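Local coordinates for protein trehalose-6-phosphate phosphatase (Neosartorya fumigata, PDB 5DXN) that is a phosphatase of the HAD clan, carrying a magnesium ion at one end of the central sheet of its core domain, at residues R19-M24 against P58-W63; F25-T30 against A41-R46; E115-F120 against V137-H142. All coordinates share one frame; numbering follows the deposited sequence.

Contact 1: residues R19-M24 against P58-W63; sequences RKRLFM and PRNAVW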
loop_
_atom_site.group_PDB
_atom_site.type_symbol
_atom_site.label_atom_id
_atom_site.label_comp_id
_atom_site.label_asym_id
_atom_site.label_seq_id
_atom_site.Cartn_x
_atom_site.Cartn_y
_atom_site.Cartn_z
ATOM N N ARG A 19 -23.411 -4.984 -2.736
ATOM C CA ARG A 19 -23.573 -6.184 -1.911
ATOM C C ARG A 19 -22.266 -6.663 -1.271
ATOM O O ARG A 19 -22.294 -7.315 -0.219
ATOM C CB ARG A 19 -24.178 -7.316 -2.741
ATOM C CG ARG A 19 -25.614 -7.054 -3.172
ATOM C CD ARG A 19 -26.111 -8.152 -4.097
ATOM N NE ARG A 19 -25.421 -8.140 -5.386
ATOM C CZ ARG A 19 -25.550 -9.096 -6.303
ATOM N NH1 ARG A 19 -26.331 -10.144 -6.060
ATOM N NH2 ARG A 19 -24.895 -9.011 -7.453
ATOM N N LYS A 20 -21.144 -6.373 -1.925
ATOM C CA LYS A 20 -19.800 -6.594 -1.374
ATOM C C LYS A 20 -19.012 -5.298 -1.502
ATOM O O LYS A 20 -19.046 -4.646 -2.557
ATOM C CB LYS A 20 -19.036 -7.700 -2.105
ATOM C CG LYS A 20 -19.687 -9.070 -2.180
ATOM C CD LYS A 20 -18.901 -9.903 -3.191
ATOM C CE LYS A 20 -19.114 -11.394 -3.027
ATOM N NZ LYS A 20 -18.132 -12.142 -3.856
ATOM N N ARG A 21 -18.273 -4.950 -0.457
ATOM C CA ARG A 21 -17.495 -3.717 -0.450
ATOM C C ARG A 21 -16.073 -3.968 0.000
ATOM O O ARG A 21 -15.847 -4.808 0.858
ATOM C CB ARG A 21 -18.123 -2.682 0.462
ATOM C CG ARG A 21 -19.653 -2.653 0.390
ATOM C CD ARG A 21 -20.137 -1.465 1.073
ATOM N NE ARG A 21 -21.609 -1.453 1.163
ATOM C CZ ARG A 21 -22.310 -1.881 2.208
ATOM N NH1 ARG A 21 -21.706 -2.360 3.288
ATOM N NH2 ARG A 21 -23.638 -1.797 2.171
ATOM N N LEU A 22 -15.136 -3.231 -0.595
ATOM C CA LEU A 22 -13.718 -3.368 -0.252
ATOM C C LEU A 22 -13.141 -2.007 0.130
ATOM O O LEU A 22 -13.270 -1.034 -0.619
ATOM C CB LEU A 22 -12.962 -3.977 -1.427
ATOM C CG LEU A 22 -11.442 -3.996 -1.340
ATOM C CD1 LEU A 22 -11.015 -4.861 -0.148
ATOM C CD2 LEU A 22 -10.844 -4.531 -2.631
ATOM N N PHE A 23 -12.509 -1.947 1.293
ATOM C CA PHE A 23 -11.852 -0.726 1.772
ATOM C C PHE A 23 -10.367 -0.960 1.913
ATOM O O PHE A 23 -9.957 -1.905 2.592
ATOM C CB PHE A 23 -12.415 -0.296 3.131
ATOM C CG PHE A 23 -13.850 0.152 3.081
ATOM C CD1 PHE A 23 -14.154 1.494 2.957
ATOM C CD2 PHE A 23 -14.882 -0.776 3.135
ATOM C CE1 PHE A 23 -15.478 1.920 2.904
ATOM C CE2 PHE A 23 -16.209 -0.367 3.065
ATOM C CZ PHE A 23 -16.507 0.982 2.959
ATOM N N MET A 24 -9.557 -0.088 1.324
ATOM C CA MET A 24 -8.105 -0.199 1.485
ATOM C C MET A 24 -7.578 1.143 1.973
ATOM O O MET A 24 -7.598 2.141 1.243
ATOM C CB MET A 24 -7.455 -0.638 0.165
ATOM C CG MET A 24 -7.941 -1.992 -0.285
ATOM S SD MET A 24 -7.238 -2.607 -1.820
ATOM C CE MET A 24 -8.077 -1.595 -3.021
ATOM N N PRO A 58 -20.532 -7.486 7.675
ATOM C CA PRO A 58 -19.876 -8.574 6.934
ATOM C C PRO A 58 -19.856 -8.364 5.423
ATOM O O PRO A 58 -19.159 -9.103 4.731
ATOM C CB PRO A 58 -20.726 -9.800 7.295
ATOM C CG PRO A 58 -22.071 -9.234 7.565
ATOM C CD PRO A 58 -21.822 -7.917 8.247
ATOM N N ARG A 59 -20.605 -7.384 4.923
ATOM C CA ARG A 59 -20.495 -6.990 3.518
ATOM C C ARG A 59 -19.152 -6.311 3.247
ATOM O O ARG A 59 -18.708 -6.261 2.105
ATOM C CB ARG A 59 -21.637 -6.044 3.117
ATOM C CG ARG A 59 -23.021 -6.705 2.982
ATOM C CD ARG A 59 -23.905 -5.894 2.018
ATOM N NE ARG A 59 -24.921 -5.091 2.691
ATOM C CZ ARG A 59 -25.793 -4.292 2.067
ATOM N NH1 ARG A 59 -25.776 -4.165 0.743
ATOM N NH2 ARG A 59 -26.682 -3.609 2.776
ATOM N N ASN A 60 -18.535 -5.770 4.293
ATOM C CA ASN A 60 -17.294 -5.006 4.134
ATOM C C ASN A 60 -16.036 -5.830 4.367
ATOM O O ASN A 60 -15.959 -6.584 5.343
ATOM C CB ASN A 60 -17.283 -3.820 5.094
ATOM C CG ASN A 60 -18.405 -2.838 4.806
ATOM O OD1 ASN A 60 -18.949 -2.816 3.703
ATOM N ND2 ASN A 60 -18.719 -2.011 5.768
ATOM N N ALA A 61 -15.058 -5.673 3.483
ATOM C CA ALA A 61 -13.696 -6.186 3.717
ATOM C C ALA A 61 -12.836 -4.963 3.960
ATOM O O ALA A 61 -12.705 -4.117 3.062
ATOM C CB ALA A 61 -13.187 -6.990 2.524
ATOM N N VAL A 62 -12.309 -4.815 5.170
ATOM C CA VAL A 62 -11.620 -3.579 5.528
ATOM C C VAL A 62 -10.148 -3.867 5.787
ATOM O O VAL A 62 -9.847 -4.655 6.686
ATOM C CB VAL A 62 -12.246 -2.933 6.743
ATOM C CG1 VAL A 62 -11.525 -1.636 7.122
ATOM C CG2 VAL A 62 -13.748 -2.681 6.492
ATOM N N TRP A 63 -9.267 -3.212 5.028
ATOM C CA TRP A 63 -7.827 -3.416 5.133
ATOM C C TRP A 63 -7.073 -2.155 5.562
ATOM O O TRP A 63 -7.361 -1.036 5.082
ATOM C CB TRP A 63 -7.306 -3.909 3.797
ATOM C CG TRP A 63 -7.551 -5.335 3.577
ATOM C CD1 TRP A 63 -8.659 -5.918 3.037
ATOM C CD2 TRP A 63 -6.656 -6.397 3.912
ATOM N NE1 TRP A 63 -8.501 -7.283 3.003
ATOM C CE2 TRP A 63 -7.275 -7.602 3.529
ATOM C CE3 TRP A 63 -5.386 -6.443 4.484
ATOM C CZ2 TRP A 63 -6.663 -8.848 3.714
ATOM C CZ3 TRP A 63 -4.780 -7.675 4.661
ATOM C CH2 TRP A 63 -5.428 -8.857 4.286
#
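Arg21 and Asn60 face each other as bridge partners on neighbouring parallel strands and are hydrogen-bonded through their side chains; the backbone of Arg21 bonds to Arg59 O and Ala61 N, on either side of Asn60. The CG of Arg21 lies beside its own backbone N (chi1 -40°), and from there the extended chain runs past the Asn60 amide, so that the guanidinium turns NH1 back to Asn60 OD1 at 2.8 Å. The oxygen lies close to the guanidinium plane, whereas NH1 stands 30° out of the plane of the amide carbonyl. NH1 also pairs with Asp57, while NE bonds to the Tyr15 carbonyl, so several partners fix the rotation of this buried group. Arg59 reaches across to the start of the other strand: its CD rests 3.1 Å from Arg19 O, and a bend at chi3 brings a face of its guanidinium to Arg21, whose NH2 sits 3.3 Å above the centre of that plane. The two like charges come close, their planes 41° apart, and Asp57, paired with Arg21, probably offsets part of the cost. Further along, Phe23 brings CE2 to Asn60 OD1 (3.7 Å) with the oxygen at the ring edge, while CD2 of the same ring packs on Val62 CG2 at 4.0 Å. Leu22 CD1, on the opposite face, reaches both Ala61 CB and Trp63 CD1. The backbones form a regular parallel ladder, in which Phe23 N bonds to Ala61 O and Phe23 O accepts Trp63 N. Strands 21-26 and 60-65 are joined by the beta-alpha-beta crossover through helix 45-56, whose Leu54 covers Phe23 and Val62. Strand 211-216 flanks 21-26 along its other edge, and helix 190-199 lies against Leu22, Met24 and Trp63 from the other face of the sheet.

Contact 2: residues F25-T30 against A41-R46; sequences FDYDGT and AIPSDR. With MG (magnesium ion), chain B.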
loop_
_atom_site.group_PDB
_atom_site.type_symbol
_atom_site.label_atom_id
_atom_site.label_comp_id
_atom_site.label_asym_id
_atom_site.label_seq_id
_atom_site.Cartn_x
_atom_site.Cartn_y
_atom_site.Cartn_z
ATOM N N PHE A 25 -7.162 1.183 3.235
ATOM C CA PHE A 25 -6.774 2.425 3.883
ATOM C C PHE A 25 -5.294 2.431 4.187
ATOM O O PHE A 25 -4.835 1.565 4.927
ATOM C CB PHE A 25 -7.484 2.615 5.227
ATOM C CG PHE A 25 -8.978 2.703 5.151
ATOM C CD1 PHE A 25 -9.605 3.394 4.148
ATOM C CD2 PHE A 25 -9.747 2.111 6.118
ATOM C CE1 PHE A 25 -11.014 3.470 4.111
ATOM C CE2 PHE A 25 -11.137 2.191 6.095
ATOM C CZ PHE A 25 -11.760 2.873 5.102
ATOM N N ASP A 26 -4.567 3.409 3.662
ATOM C CA ASP A 26 -3.273 3.771 4.245
ATOM C C ASP A 26 -3.515 4.273 5.672
ATOM O O ASP A 26 -4.606 4.771 5.970
ATOM C CB ASP A 26 -2.586 4.853 3.397
ATOM C CG ASP A 26 -1.311 5.371 4.031
ATOM O OD1 ASP A 26 -0.459 4.543 4.377
ATOM O OD2 ASP A 26 -1.182 6.602 4.188
ATOM N N TYR A 27 -2.522 4.131 6.556
ATOM C CA TYR A 27 -2.663 4.634 7.918
ATOM C C TYR A 27 -2.136 6.058 8.092
ATOM O O TYR A 27 -2.903 7.003 8.176
ATOM C CB TYR A 27 -1.956 3.715 8.909
ATOM C CG TYR A 27 -2.146 4.206 10.316
ATOM C CD1 TYR A 27 -3.400 4.181 10.900
ATOM C CD2 TYR A 27 -1.089 4.725 11.043
ATOM C CE1 TYR A 27 -3.598 4.645 12.196
ATOM C CE2 TYR A 27 -1.273 5.189 12.337
ATOM C CZ TYR A 27 -2.524 5.143 12.904
ATOM O OH TYR A 27 -2.701 5.605 14.185
ATOM N N ASP A 28 -0.814 6.217 8.110
ATOM C CA ASP A 28 -0.237 7.523 8.409
ATOM C C ASP A 28 -0.558 8.590 7.369
ATOM O O ASP A 28 -0.313 8.390 6.175
ATOM C CB ASP A 28 1.281 7.395 8.556
ATOM C CG ASP A 28 1.677 6.768 9.882
ATOM O OD1 ASP A 28 1.471 7.427 10.926
ATOM O OD2 ASP A 28 2.181 5.617 9.879
ATOM N N GLY A 29 -1.080 9.724 7.833
ATOM C CA GLY A 29 -1.433 10.829 6.959
ATOM C C GLY A 29 -2.808 10.677 6.345
ATOM O O GLY A 29 -3.306 11.583 5.687
ATOM N N THR A 30 -3.430 9.531 6.590
ATOM C CA THR A 30 -4.708 9.207 5.966
ATOM C C THR A 30 -5.798 9.002 7.015
ATOM O O THR A 30 -6.778 9.745 7.033
ATOM C CB THR A 30 -4.559 7.962 5.084
ATOM O OG1 THR A 30 -3.600 8.235 4.044
ATOM C CG2 THR A 30 -5.895 7.553 4.478
ATOM N N ALA A 41 2.087 8.706 16.442
ATOM C CA ALA A 41 0.827 8.719 15.698
ATOM C C ALA A 41 -0.121 7.587 16.096
ATOM O O ALA A 41 -0.654 6.878 15.242
ATOM C CB ALA A 41 1.104 8.669 14.206
ATOM N N ILE A 42 -0.345 7.422 17.395
ATOM C CA ILE A 42 -1.257 6.387 17.853
ATOM C C ILE A 42 -2.693 6.750 17.476
ATOM O O ILE A 42 -3.051 7.935 17.419
ATOM C CB ILE A 42 -1.138 6.161 19.369
ATOM C CG1 ILE A 42 -1.533 7.422 20.138
ATOM C CG2 ILE A 42 0.283 5.742 19.718
ATOM C CD1 ILE A 42 -1.774 7.174 21.623
ATOM N N PRO A 43 -3.516 5.732 17.180
ATOM C CA PRO A 43 -4.885 6.026 16.743
ATOM C C PRO A 43 -5.792 6.416 17.904
ATOM O O PRO A 43 -5.756 5.769 18.957
ATOM C CB PRO A 43 -5.337 4.714 16.119
ATOM C CG PRO A 43 -4.586 3.672 16.882
ATOM C CD PRO A 43 -3.241 4.282 17.212
ATOM N N SER A 44 -6.599 7.450 17.691
ATOM C CA SER A 44 -7.554 7.930 18.686
ATOM C C SER A 44 -8.713 6.971 18.838
ATOM O O SER A 44 -8.966 6.138 17.974
ATOM C CB SER A 44 -8.096 9.300 18.297
ATOM O OG SER A 44 -9.045 9.176 17.247
ATOM N N ASP A 45 -9.434 7.096 19.943
ATOM C CA ASP A 45 -10.600 6.262 20.152
ATOM C C ASP A 45 -11.592 6.417 19.007
ATOM O O ASP A 45 -12.196 5.437 18.579
ATOM C CB ASP A 45 -11.278 6.600 21.486
ATOM C CG ASP A 45 -12.251 5.525 21.931
ATOM O OD1 ASP A 45 -11.853 4.338 21.967
ATOM O OD2 ASP A 45 -13.414 5.861 22.244
ATOM N N ARG A 46 -11.752 7.640 18.504
ATOM C CA ARG A 46 -12.706 7.889 17.426
ATOM C C ARG A 46 -12.352 7.087 16.163
ATOM O O ARG A 46 -13.233 6.480 15.554
ATOM C CB ARG A 46 -12.788 9.376 17.067
ATOM C CG ARG A 46 -13.814 9.629 15.979
ATOM C CD ARG A 46 -13.740 11.010 15.343
ATOM N NE ARG A 46 -14.911 11.213 14.492
ATOM C CZ ARG A 46 -15.058 12.194 13.605
ATOM N NH1 ARG A 46 -14.096 13.087 13.416
ATOM N NH2 ARG A 46 -16.171 12.269 12.890
HETATM MG MG MG B . 0.472 7.658 4.461
HETATM O O HOH W 1 1.578 6.203 5.445
HETATM O O HOH W 2 1.258 7.028 2.695
HETATM O O HOH W 3 1.996 9.091 4.734
#
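Tyr27 and Asp28, in the loop that follows strand 21-26, run past Ala41 to Pro43 without backbone pairing, the CA atoms of Asp28 and Ala41 being 7.5 Å apart and those of Tyr27 and Pro43 9.2 Å. The gap is bridged by the Tyr27 side chain. With CG opposite the backbone N (chi1 -178°), its ring projects towards the second segment, and the hydroxyl OH donates to Ala41 O at 2.6 Å. That oxygen lies near the ring plane at the edge, and OH stands 18° from the carbonyl plane. Pro43 lies on the CE1 side of the hydroxyl, Ala41 O on the CE2 side; Pro43 CD is 3.3 Å from Tyr27 OH and its CB is near the ring plane. Asp28 adds a lighter touch, OD1 against Ala41 CB at 3.5 Å, while its OD2 forms a salt bridge with Arg68.

The strand end and the turn after it carry Asp26, Asp28 and Thr30 in the order of the DxDx(T/V) pattern of the HAD clan, and the magnesium ion held there is consistent with that assignment. Asp26 OD2 and Asp28 O each bind the metal at 2.0 Å; three waters and Asp217 complete six ligands. Asp26 OD2 also accepts a hydrogen bond from Thr30 OG1 at 2.9 Å, and its partner oxygen OD1 accepts one from a metal-bound water and forms a salt bridge with Lys190. Tyr27, set between the two aspartates, points away from the ion towards Ala41 and Pro43, and Met77 of helix 70-77 packs against it. Beyond Pro43, Ser44 is the N-cap of helix 45-56, its OG bonded to Val47 N.

Contact 3: residues E115-F120 against V137-H142; sequences EVMEVF and VALTWH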
loop_
_atom_site.group_PDB
_atom_site.type_symbol
_atom_site.label_atom_id
_atom_site.label_comp_id
_atom_site.label_asym_id
_atom_site.label_seq_id
_atom_site.Cartn_x
_atom_site.Cartn_y
_atom_site.Cartn_z
ATOM N N GLU A 115 21.737 -12.799 -7.464
ATOM C CA GLU A 115 22.085 -12.068 -8.668
ATOM C C GLU A 115 22.116 -10.567 -8.420
ATOM O O GLU A 115 22.889 -9.846 -9.043
ATOM C CB GLU A 115 21.114 -12.394 -9.810
ATOM C CG GLU A 115 21.674 -12.041 -11.176
ATOM C CD GLU A 115 20.844 -12.591 -12.317
ATOM O OE1 GLU A 115 19.654 -12.912 -12.101
ATOM O OE2 GLU A 115 21.396 -12.727 -13.434
ATOM N N VAL A 116 21.280 -10.079 -7.508
ATOM C CA VAL A 116 21.332 -8.666 -7.196
ATOM C C VAL A 116 22.652 -8.318 -6.515
ATOM O O VAL A 116 23.300 -7.322 -6.872
ATOM C CB VAL A 116 20.149 -8.224 -6.317
ATOM C CG1 VAL A 116 20.430 -6.840 -5.754
ATOM C CG2 VAL A 116 18.866 -8.230 -7.147
ATOM N N MET A 117 23.059 -9.153 -5.561
ATOM C CA MET A 117 24.349 -9.007 -4.887
ATOM C C MET A 117 25.501 -8.995 -5.892
ATOM O O MET A 117 26.427 -8.211 -5.760
ATOM C CB MET A 117 24.548 -10.132 -3.869
ATOM C CG MET A 117 23.640 -10.065 -2.664
ATOM S SD MET A 117 23.830 -8.512 -1.770
ATOM C CE MET A 117 25.540 -8.657 -1.229
ATOM N N GLU A 118 25.425 -9.853 -6.901
ATOM C CA GLU A 118 26.420 -9.876 -7.978
ATOM C C GLU A 118 26.519 -8.541 -8.726
ATOM O O GLU A 118 27.612 -8.019 -8.968
ATOM C CB GLU A 118 26.079 -11.010 -8.945
ATOM C CG GLU A 118 26.957 -11.112 -10.168
ATOM C CD GLU A 118 26.506 -12.239 -11.082
ATOM O OE1 GLU A 118 25.502 -12.915 -10.748
ATOM O OE2 GLU A 118 27.151 -12.451 -12.130
ATOM N N VAL A 119 25.372 -7.979 -9.090
ATOM C CA VAL A 119 25.358 -6.712 -9.799
ATOM C C VAL A 119 25.832 -5.580 -8.870
ATOM O O VAL A 119 26.626 -4.731 -9.258
ATOM C CB VAL A 119 23.952 -6.417 -10.356
ATOM C CG1 VAL A 119 23.864 -4.977 -10.897
ATOM C CG2 VAL A 119 23.593 -7.447 -11.450
ATOM N N PHE A 120 25.349 -5.600 -7.632
ATOM C CA PHE A 120 25.725 -4.603 -6.642
ATOM C C PHE A 120 27.226 -4.659 -6.328
ATOM O O PHE A 120 27.853 -3.640 -6.090
ATOM C CB PHE A 120 24.914 -4.803 -5.352
ATOM C CG PHE A 120 23.562 -4.118 -5.340
ATOM C CD1 PHE A 120 23.145 -3.307 -6.394
ATOM C CD2 PHE A 120 22.716 -4.284 -4.249
ATOM C CE1 PHE A 120 21.896 -2.680 -6.360
ATOM C CE2 PHE A 120 21.465 -3.654 -4.206
ATOM C CZ PHE A 120 21.059 -2.856 -5.267
ATOM N N VAL A 137 14.346 -9.195 3.309
ATOM C CA VAL A 137 13.489 -8.889 2.171
ATOM C C VAL A 137 14.154 -8.011 1.093
ATOM O O VAL A 137 14.194 -8.386 -0.085
ATOM C CB VAL A 137 12.187 -8.211 2.665
ATOM C CG1 VAL A 137 11.377 -7.688 1.505
ATOM C CG2 VAL A 137 11.367 -9.186 3.501
ATOM N N ALA A 138 14.677 -6.852 1.483
ATOM C CA ALA A 138 15.189 -5.896 0.501
ATOM C C ALA A 138 16.712 -5.816 0.484
ATOM O O ALA A 138 17.366 -5.856 1.525
ATOM C CB ALA A 138 14.607 -4.519 0.760
ATOM N N LEU A 139 17.271 -5.701 -0.718
ATOM C CA LEU A 139 18.696 -5.477 -0.882
ATOM C C LEU A 139 18.943 -4.056 -1.361
ATOM O O LEU A 139 18.302 -3.591 -2.309
ATOM C CB LEU A 139 19.292 -6.481 -1.873
ATOM C CG LEU A 139 19.686 -7.863 -1.339
ATOM C CD1 LEU A 139 18.526 -8.567 -0.644
ATOM C CD2 LEU A 139 20.225 -8.718 -2.476
ATOM N N THR A 140 19.879 -3.363 -0.727
ATOM C CA THR A 140 20.056 -1.944 -1.007
ATOM C C THR A 140 21.502 -1.544 -1.309
ATOM O O THR A 140 22.422 -1.938 -0.598
ATOM C CB THR A 140 19.539 -1.109 0.187
ATOM O OG1 THR A 140 18.179 -1.465 0.469
ATOM C CG2 THR A 140 19.606 0.344 -0.129
ATOM N N TRP A 141 21.704 -0.771 -2.375
ATOM C CA TRP A 141 23.031 -0.258 -2.696
ATOM C C TRP A 141 23.119 1.222 -2.324
ATOM O O TRP A 141 22.416 2.055 -2.894
ATOM C CB TRP A 141 23.364 -0.477 -4.182
ATOM C CG TRP A 141 24.755 -0.089 -4.552
ATOM C CD1 TRP A 141 25.911 -0.631 -4.078
ATOM C CD2 TRP A 141 25.142 0.916 -5.493
ATOM N NE1 TRP A 141 26.996 -0.012 -4.645
ATOM C CE2 TRP A 141 26.548 0.943 -5.522
ATOM C CE3 TRP A 141 24.433 1.810 -6.300
ATOM C CZ2 TRP A 141 27.259 1.821 -6.333
ATOM C CZ3 TRP A 141 25.141 2.682 -7.103
ATOM C CH2 TRP A 141 26.539 2.682 -7.114
ATOM N N HIS A 142 23.973 1.534 -1.351
ATOM C CA HIS A 142 24.127 2.903 -0.861
ATOM C C HIS A 142 25.331 3.599 -1.479
ATOM O O HIS A 142 26.428 3.043 -1.530
ATOM C CB HIS A 142 24.259 2.921 0.668
ATOM C CG HIS A 142 23.050 2.410 1.388
ATOM N ND1 HIS A 142 21.942 3.191 1.621
ATOM C CD2 HIS A 142 22.780 1.197 1.928
ATOM C CE1 HIS A 142 21.036 2.482 2.275
ATOM N NE2 HIS A 142 21.521 1.271 2.476
#
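Helix 112-124 lies over one face of the small four-stranded antiparallel sheet, and its meeting with strand 139-142 is a helix-on-sheet packing without hydrogen bonds. The short segments run almost in the same direction, 6° apart, with their axes 9.5 Å from each other. Phe120 carries the contact. Its CG sits beside the backbone N (chi1 -86°), which swings the ring from the helix onto the strand, where one face settles on Trp141: the CB of Trp141 lies 3.4 Å from the ring centroid, only 10° off the normal, a CH-pi contact over the centre of the ring. The indole itself is slid away, so the Phe120 ring and the five-membered ring of Trp141 barely overlap although their planes are near parallel. The far face of the phenyl is taken by Val116 CG1, one helical turn earlier, so the ring is clamped between its own helix and the strand. At the edge CE2 is 3.7 Å from Leu139 O, while Trp141 N lies over the ring plane, 3.4 Å from CE2.

Such a sheet with helices on one side, attached to the magnesium-bearing core, is consistent with the cap domain of HAD phosphatases. Facing the preceding helical turn, Leu139 points toward the helix and lets a single methyl, CD2, do most of the touching. That methyl lies 3.8 Å from Val116 CG1 and 3.7 Å from Met117 CG, with Met117 SD equally near. The Met117 chain, bent at chi2 and chi3, crosses Leu139 at about a right angle. Ile132 of strand 131-134 touches Met117, Phe120 and Trp141, while Cys158 of helix 151-164 also meets Phe120.

Overall arrangement
Contacts 1 and 2 belong to the core and share strand 21-26: contact 1 pairs its first part with strand 60-65, and contact 2 takes over where it runs out into the metal loop. Their centres are 18 Å apart, yet they touch directly, since Trp63 O is 2.9 Å from Phe25 N, a probable hydrogen bond continuing the ladder. Within contact 1 the side chain of Met24 is about 12 Å from the magnesium ion, which segment 25-30 of contact 2 binds. Contact 3 belongs to the separate four-stranded sheet. Its centre is 38 Å from contact 1 and 33 Å from contact 2, with nearest atoms about 16 Å and 17 Å apart.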